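O-methyltransferase, putative (Bacillus cereus, PDB 3DUW) probably transfers a methyl group from S-adenosyl-L-methionine to a hydroxyl oxygen of a still unspecified substrate. Local coordinates at residues Ser92-His95 and Ala96-Arg100; Glu27-Gln30 and Val31-Ala34. All coordinates share one frame; numbering follows the deposited sequence.

Interaction 1: residues Ser92-His95 and Ala96-Arg100. With SAH (S-adenosyl-L-homocysteine), chain C.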
loop_
_atom_site.group_PDB
_atom_site.type_symbol
_atom_site.label_atom_id
_atom_site.label_comp_id
_atom_site.label_asym_id
_atom_site.label_seq_id
_atom_site.Cartn_x
_atom_site.Cartn_y
_atom_site.Cartn_z
ATOM N N SER A 92 1.801 -17.787 21.838
ATOM C CA SER A 92 2.728 -17.824 22.964
ATOM C C SER A 92 2.234 -17.017 24.158
ATOM O O SER A 92 1.962 -15.821 24.040
ATOM C CB SER A 92 4.097 -17.299 22.525
ATOM O OG SER A 92 4.934 -17.063 23.643
ATOM N N GLU A 93 2.122 -17.677 25.310
ATOM C CA GLU A 93 1.671 -17.007 26.520
ATOM C C GLU A 93 2.643 -15.878 26.848
ATOM O O GLU A 93 2.229 -14.787 27.233
ATOM C CB GLU A 93 1.612 -17.989 27.692
ATOM C CG GLU A 93 0.663 -17.541 28.794
ATOM C CD GLU A 93 0.719 -18.421 30.024
ATOM O OE1 GLU A 93 0.813 -19.660 29.872
ATOM O OE2 GLU A 93 0.654 -17.870 31.142
ATOM N N LYS A 94 3.936 -16.150 26.691
ATOM C CA LYS A 94 4.961 -15.149 26.959
ATOM C C LYS A 94 4.811 -13.969 26.005
ATOM O O LYS A 94 4.779 -12.820 26.433
ATOM C CB LYS A 94 6.361 -15.753 26.812
ATOM C CG LYS A 94 7.480 -14.732 26.936
ATOM C CD LYS A 94 8.850 -15.380 26.858
ATOM C CE LYS A 94 9.944 -14.328 26.819
ATOM N NZ LYS A 94 11.299 -14.938 26.725
ATOM N N HIS A 95 4.715 -14.244 24.707
ATOM C CA HIS A 95 4.553 -13.152 23.747
ATOM C C HIS A 95 3.318 -12.328 24.081
ATOM O O HIS A 95 3.370 -11.098 24.110
ATOM C CB HIS A 95 4.395 -13.679 22.315
ATOM C CG HIS A 95 5.629 -14.305 21.752
ATOM N ND1 HIS A 95 5.738 -14.658 20.424
ATOM C CD2 HIS A 95 6.798 -14.667 22.334
ATOM C CE1 HIS A 95 6.919 -15.211 20.211
ATOM N NE2 HIS A 95 7.581 -15.228 21.354
ATOM N N ALA A 96 2.206 -13.013 24.327
ATOM C CA ALA A 96 0.950 -12.338 24.621
ATOM C C ALA A 96 1.043 -11.399 25.813
ATOM O O ALA A 96 0.546 -10.277 25.758
ATOM C CB ALA A 96 -0.155 -13.362 24.842
ATOM N N ASP A 97 1.675 -11.847 26.895
ATOM C CA ASP A 97 1.791 -10.984 28.064
ATOM C C ASP A 97 2.716 -9.805 27.831
ATOM O O ASP A 97 2.483 -8.720 28.362
ATOM C CB ASP A 97 2.239 -11.775 29.288
ATOM C CG ASP A 97 1.082 -12.456 29.977
ATOM O OD1 ASP A 97 -0.043 -11.907 29.913
ATOM O OD2 ASP A 97 1.292 -13.522 30.591
ATOM N N ILE A 98 3.764 -10.016 27.043
ATOM C CA ILE A 98 4.680 -8.928 26.730
ATOM C C ILE A 98 3.914 -7.931 25.864
ATOM O O ILE A 98 4.021 -6.724 26.063
ATOM C CB ILE A 98 5.943 -9.446 25.996
ATOM C CG1 ILE A 98 6.797 -10.255 26.978
ATOM C CG2 ILE A 98 6.744 -8.279 25.414
ATOM C CD1 ILE A 98 8.001 -10.913 26.361
ATOM N N ALA A 99 3.121 -8.438 24.922
ATOM C CA ALA A 99 2.325 -7.575 24.052
ATOM C C ALA A 99 1.340 -6.745 24.880
ATOM O O ALA A 99 1.230 -5.538 24.690
ATOM C CB ALA A 99 1.571 -8.415 23.015
ATOM N N ARG A 100 0.624 -7.392 25.798
ATOM C CA ARG A 100 -0.325 -6.678 26.647
ATOM C C ARG A 100 0.387 -5.572 27.410
ATOM O O ARG A 100 -0.147 -4.479 27.573
ATOM C CB ARG A 100 -0.991 -7.628 27.649
ATOM C CG ARG A 100 -1.899 -8.653 27.008
ATOM C CD ARG A 100 -2.713 -9.427 28.043
ATOM N NE ARG A 100 -3.504 -10.470 27.394
ATOM C CZ ARG A 100 -3.108 -11.727 27.229
ATOM N NH1 ARG A 100 -1.925 -12.130 27.683
ATOM N NH2 ARG A 100 -3.877 -12.575 26.556
HETATM N N SAH C . 2.711 -8.791 13.416
HETATM C CA SAH C . 3.612 -8.675 14.622
HETATM C CB SAH C . 4.581 -9.809 14.665
HETATM C CG SAH C . 4.025 -11.210 14.762
HETATM S SD SAH C . 5.394 -12.416 14.486
HETATM C C SAH C . 4.426 -7.345 14.483
HETATM O O SAH C . 4.289 -6.673 13.457
HETATM O OXT SAH C . 5.191 -7.033 15.464
HETATM C "C5'" SAH C . 4.453 -13.877 14.300
HETATM C "C4'" SAH C . 3.687 -14.262 15.656
HETATM O "O4'" SAH C . 2.993 -15.443 15.258
HETATM C "C3'" SAH C . 4.552 -14.724 16.820
HETATM O "O3'" SAH C . 4.357 -13.918 17.985
HETATM C "C2'" SAH C . 4.115 -16.233 16.997
HETATM O "O2'" SAH C . 4.231 -16.691 18.336
HETATM C "C1'" SAH C . 2.698 -16.212 16.463
HETATM N N9 SAH C . 2.157 -17.388 16.110
HETATM C C8 SAH C . 2.675 -18.518 15.500
HETATM N N7 SAH C . 1.830 -19.482 15.316
HETATM C C5 SAH C . 0.611 -18.984 15.840
HETATM C C6 SAH C . -0.699 -19.582 15.927
HETATM N N6 SAH C . -0.989 -20.813 15.485
HETATM N N1 SAH C . -1.659 -18.792 16.506
HETATM C C2 SAH C . -1.411 -17.532 16.972
HETATM N N3 SAH C . -0.173 -16.927 16.908
HETATM C C4 SAH C . 0.788 -17.709 16.332
HETATM O O HOH W 1 -0.680 -14.907 27.724
HETATM O O HOH W 2 -0.858 -15.428 30.618
HETATM O O HOH W 3 3.116 -15.365 30.110
#
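Two carboxylates of like charge, E93 and D97, come together one turn apart on the first turns of this helix, with E93 OE2 4.4 Å from D97 OD2, and water mediates between them. One water donates to both oxygens; a second gives D97 OD2 a short bond and reaches the carbonyl of E93 weakly. The pair probably tolerates its proximity because R100 takes the other carboxylate oxygen of D97: R100 NH1 lies 2.9 Å from D97 OD1 in a salt bridge whose hydrogen bond is bent and weak. A third water, in the plane of the guanidinium, accepts from R100 NH1 and donates to E93 O.

The helix starts at S92, the N-cap. With OG anti to the backbone N (chi1 168°), its hydroxyl reaches the backbone N-H of H95, S92 OG lying 3.0 Å from H95 N and the bond almost straight at 176°. The CB of S92 also lies over one face of the H95 imidazole, toward its rim. At the ring's edge, H95 ND1 donates to the ribose O3' of S-adenosyl-L-homocysteine at 2.9 Å, so the N-cap residue bonds to the backbone and covers part of the ring of a ligand-binding residue; E90 OE2 is a weak further partner of that nitrogen. Backbone bonds from A96, D97, I98 and A99 to residues 92 to 95 continue the helix. Alongside, the extended chain of K94 runs beside I98, its CG 3.9 Å from I98 CD1, and its amine bonds to A35 O.

Helix 93-105 is the crossover of a beta-alpha-beta unit between strands 85-90 and 112-116 of the Rossmann-like methyltransferase sheet. A96 packs on V114 and T116 of strand 112-116, and R100 NH2 bonds to V114 O and T116 OG1.

Interaction 2: residues Glu27-Gln30 and Val31-Ala34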
loop_
_atom_site.group_PDB
_atom_site.type_symbol
_atom_site.label_atom_id
_atom_site.label_comp_id
_atom_site.label_asym_id
_atom_site.label_seq_id
_atom_site.Cartn_x
_atom_site.Cartn_y
_atom_site.Cartn_z
ATOM N N GLU A 27 10.744 1.889 23.222
ATOM C CA GLU A 27 10.713 1.057 24.422
ATOM C C GLU A 27 10.150 -0.314 24.082
ATOM O O GLU A 27 10.663 -1.335 24.537
ATOM C CB GLU A 27 9.829 1.676 25.504
ATOM C CG GLU A 27 10.375 2.907 26.182
ATOM C CD GLU A 27 9.447 3.396 27.276
ATOM O OE1 GLU A 27 8.254 3.634 26.983
ATOM O OE2 GLU A 27 9.906 3.537 28.426
ATOM N N VAL A 28 9.079 -0.327 23.293
ATOM C CA VAL A 28 8.443 -1.579 22.899
ATOM C C VAL A 28 9.454 -2.531 22.265
ATOM O O VAL A 28 9.553 -3.693 22.655
ATOM C CB VAL A 28 7.279 -1.325 21.906
ATOM C CG1 VAL A 28 6.767 -2.641 21.338
ATOM C CG2 VAL A 28 6.149 -0.590 22.613
ATOM N N LEU A 29 10.213 -2.038 21.291
ATOM C CA LEU A 29 11.200 -2.877 20.623
ATOM C C LEU A 29 12.334 -3.294 21.567
ATOM O O LEU A 29 12.851 -4.407 21.469
ATOM C CB LEU A 29 11.755 -2.155 19.388
ATOM C CG LEU A 29 10.729 -1.918 18.270
ATOM C CD1 LEU A 29 11.340 -1.032 17.191
ATOM C CD2 LEU A 29 10.274 -3.254 17.693
ATOM N N GLN A 30 12.718 -2.406 22.481
ATOM C CA GLN A 30 13.772 -2.718 23.442
ATOM C C GLN A 30 13.318 -3.829 24.387
ATOM O O GLN A 30 14.088 -4.733 24.709
ATOM C CB GLN A 30 14.146 -1.483 24.258
ATOM C CG GLN A 30 14.914 -0.429 23.479
ATOM C CD GLN A 30 15.055 0.871 24.247
ATOM O OE1 GLN A 30 15.705 1.812 23.786
ATOM N NE2 GLN A 30 14.442 0.933 25.421
ATOM N N VAL A 31 12.069 -3.753 24.838
ATOM C CA VAL A 31 11.534 -4.773 25.731
ATOM C C VAL A 31 11.424 -6.103 24.983
ATOM O O VAL A 31 11.776 -7.150 25.519
ATOM C CB VAL A 31 10.154 -4.355 26.289
ATOM C CG1 VAL A 31 9.516 -5.512 27.050
ATOM C CG2 VAL A 31 10.318 -3.147 27.205
ATOM N N ASN A 32 10.948 -6.063 23.740
ATOM C CA ASN A 32 10.833 -7.290 22.955
ATOM C C ASN A 32 12.201 -7.977 22.859
ATOM O O ASN A 32 12.318 -9.187 23.060
ATOM C CB ASN A 32 10.311 -6.989 21.541
ATOM C CG ASN A 32 8.831 -6.637 21.518
ATOM O OD1 ASN A 32 8.154 -6.660 22.546
ATOM N ND2 ASN A 32 8.318 -6.316 20.328
ATOM N N ALA A 33 13.232 -7.193 22.557
ATOM C CA ALA A 33 14.585 -7.723 22.427
ATOM C C ALA A 33 15.130 -8.247 23.751
ATOM O O ALA A 33 15.751 -9.306 23.793
ATOM C CB ALA A 33 15.514 -6.650 21.867
ATOM N N ALA A 34 14.902 -7.507 24.830
ATOM C CA ALA A 34 15.380 -7.932 26.139
ATOM C C ALA A 34 14.750 -9.269 26.507
ATOM O O ALA A 34 15.371 -10.090 27.180
ATOM C CB ALA A 34 15.040 -6.884 27.188
#
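E27 to A34 form the closing turns of helix 23-34, in which four successive i to i+4 bonds run from V31 N to E27 O (2.8 Å) through A34 N to Q30 O (2.9 Å), with N-H...O angles near 160°. Side by side on one flank, V28 and N32 point the same way, the V28 methyl CG1 4.1 Å from the amide nitrogen N32 ND2. The carboxamide of N32 leans toward the preceding turn: with CG anti to the carbonyl carbon (chi1 -73°), N32 CG comes within 3.2 Å of V28 O. N32 OD1 lies 3.3 Å from that carbonyl, an approach of two acceptors, so the side-chain oxygen gains nothing there. V31 uses its CG2 methyl in a similar way, setting it 3.2 Å from E27 O, while CG1, anti to the backbone N, points away from that carbonyl.

Beyond this helix, helix 71-77 lies against V28 and L29 through I74 and Y71, and helix 93-105 against V28 and N32 through N102 and I98. The buried amide of N32 finds its polar partners outside its own helix: ND2 reaches D41 OD2 and OD1 receives N102 ND2, both bonds weak. Two weak bonds, one at each end of the amide, would favour a single flip of the group, so that a buried polar side chain can sit between helices 23-34 and 93-105 without losing all its hydrogen bonding.

From the N terminus, interaction 2 comes first, near the end of helix 23-34, and interaction 1 follows at the start of helix 93-105. Each lies within one helix and closes only short turns of it, so the two are in series and neither nests in nor crosses the other. Their centres are about 13 Å apart, yet they meet directly: I98 CG2 packs 3.6 Å from N32 OD1 and 4.2 Å from V31 CG1. That seam joins the N-terminal helical part to the crossover helix of the Rossmann-like core, beside the S-adenosyl-L-homocysteine pocket, with the nearest side-chain atom of N32 about 6 Å from the ligand and H95 bound to it.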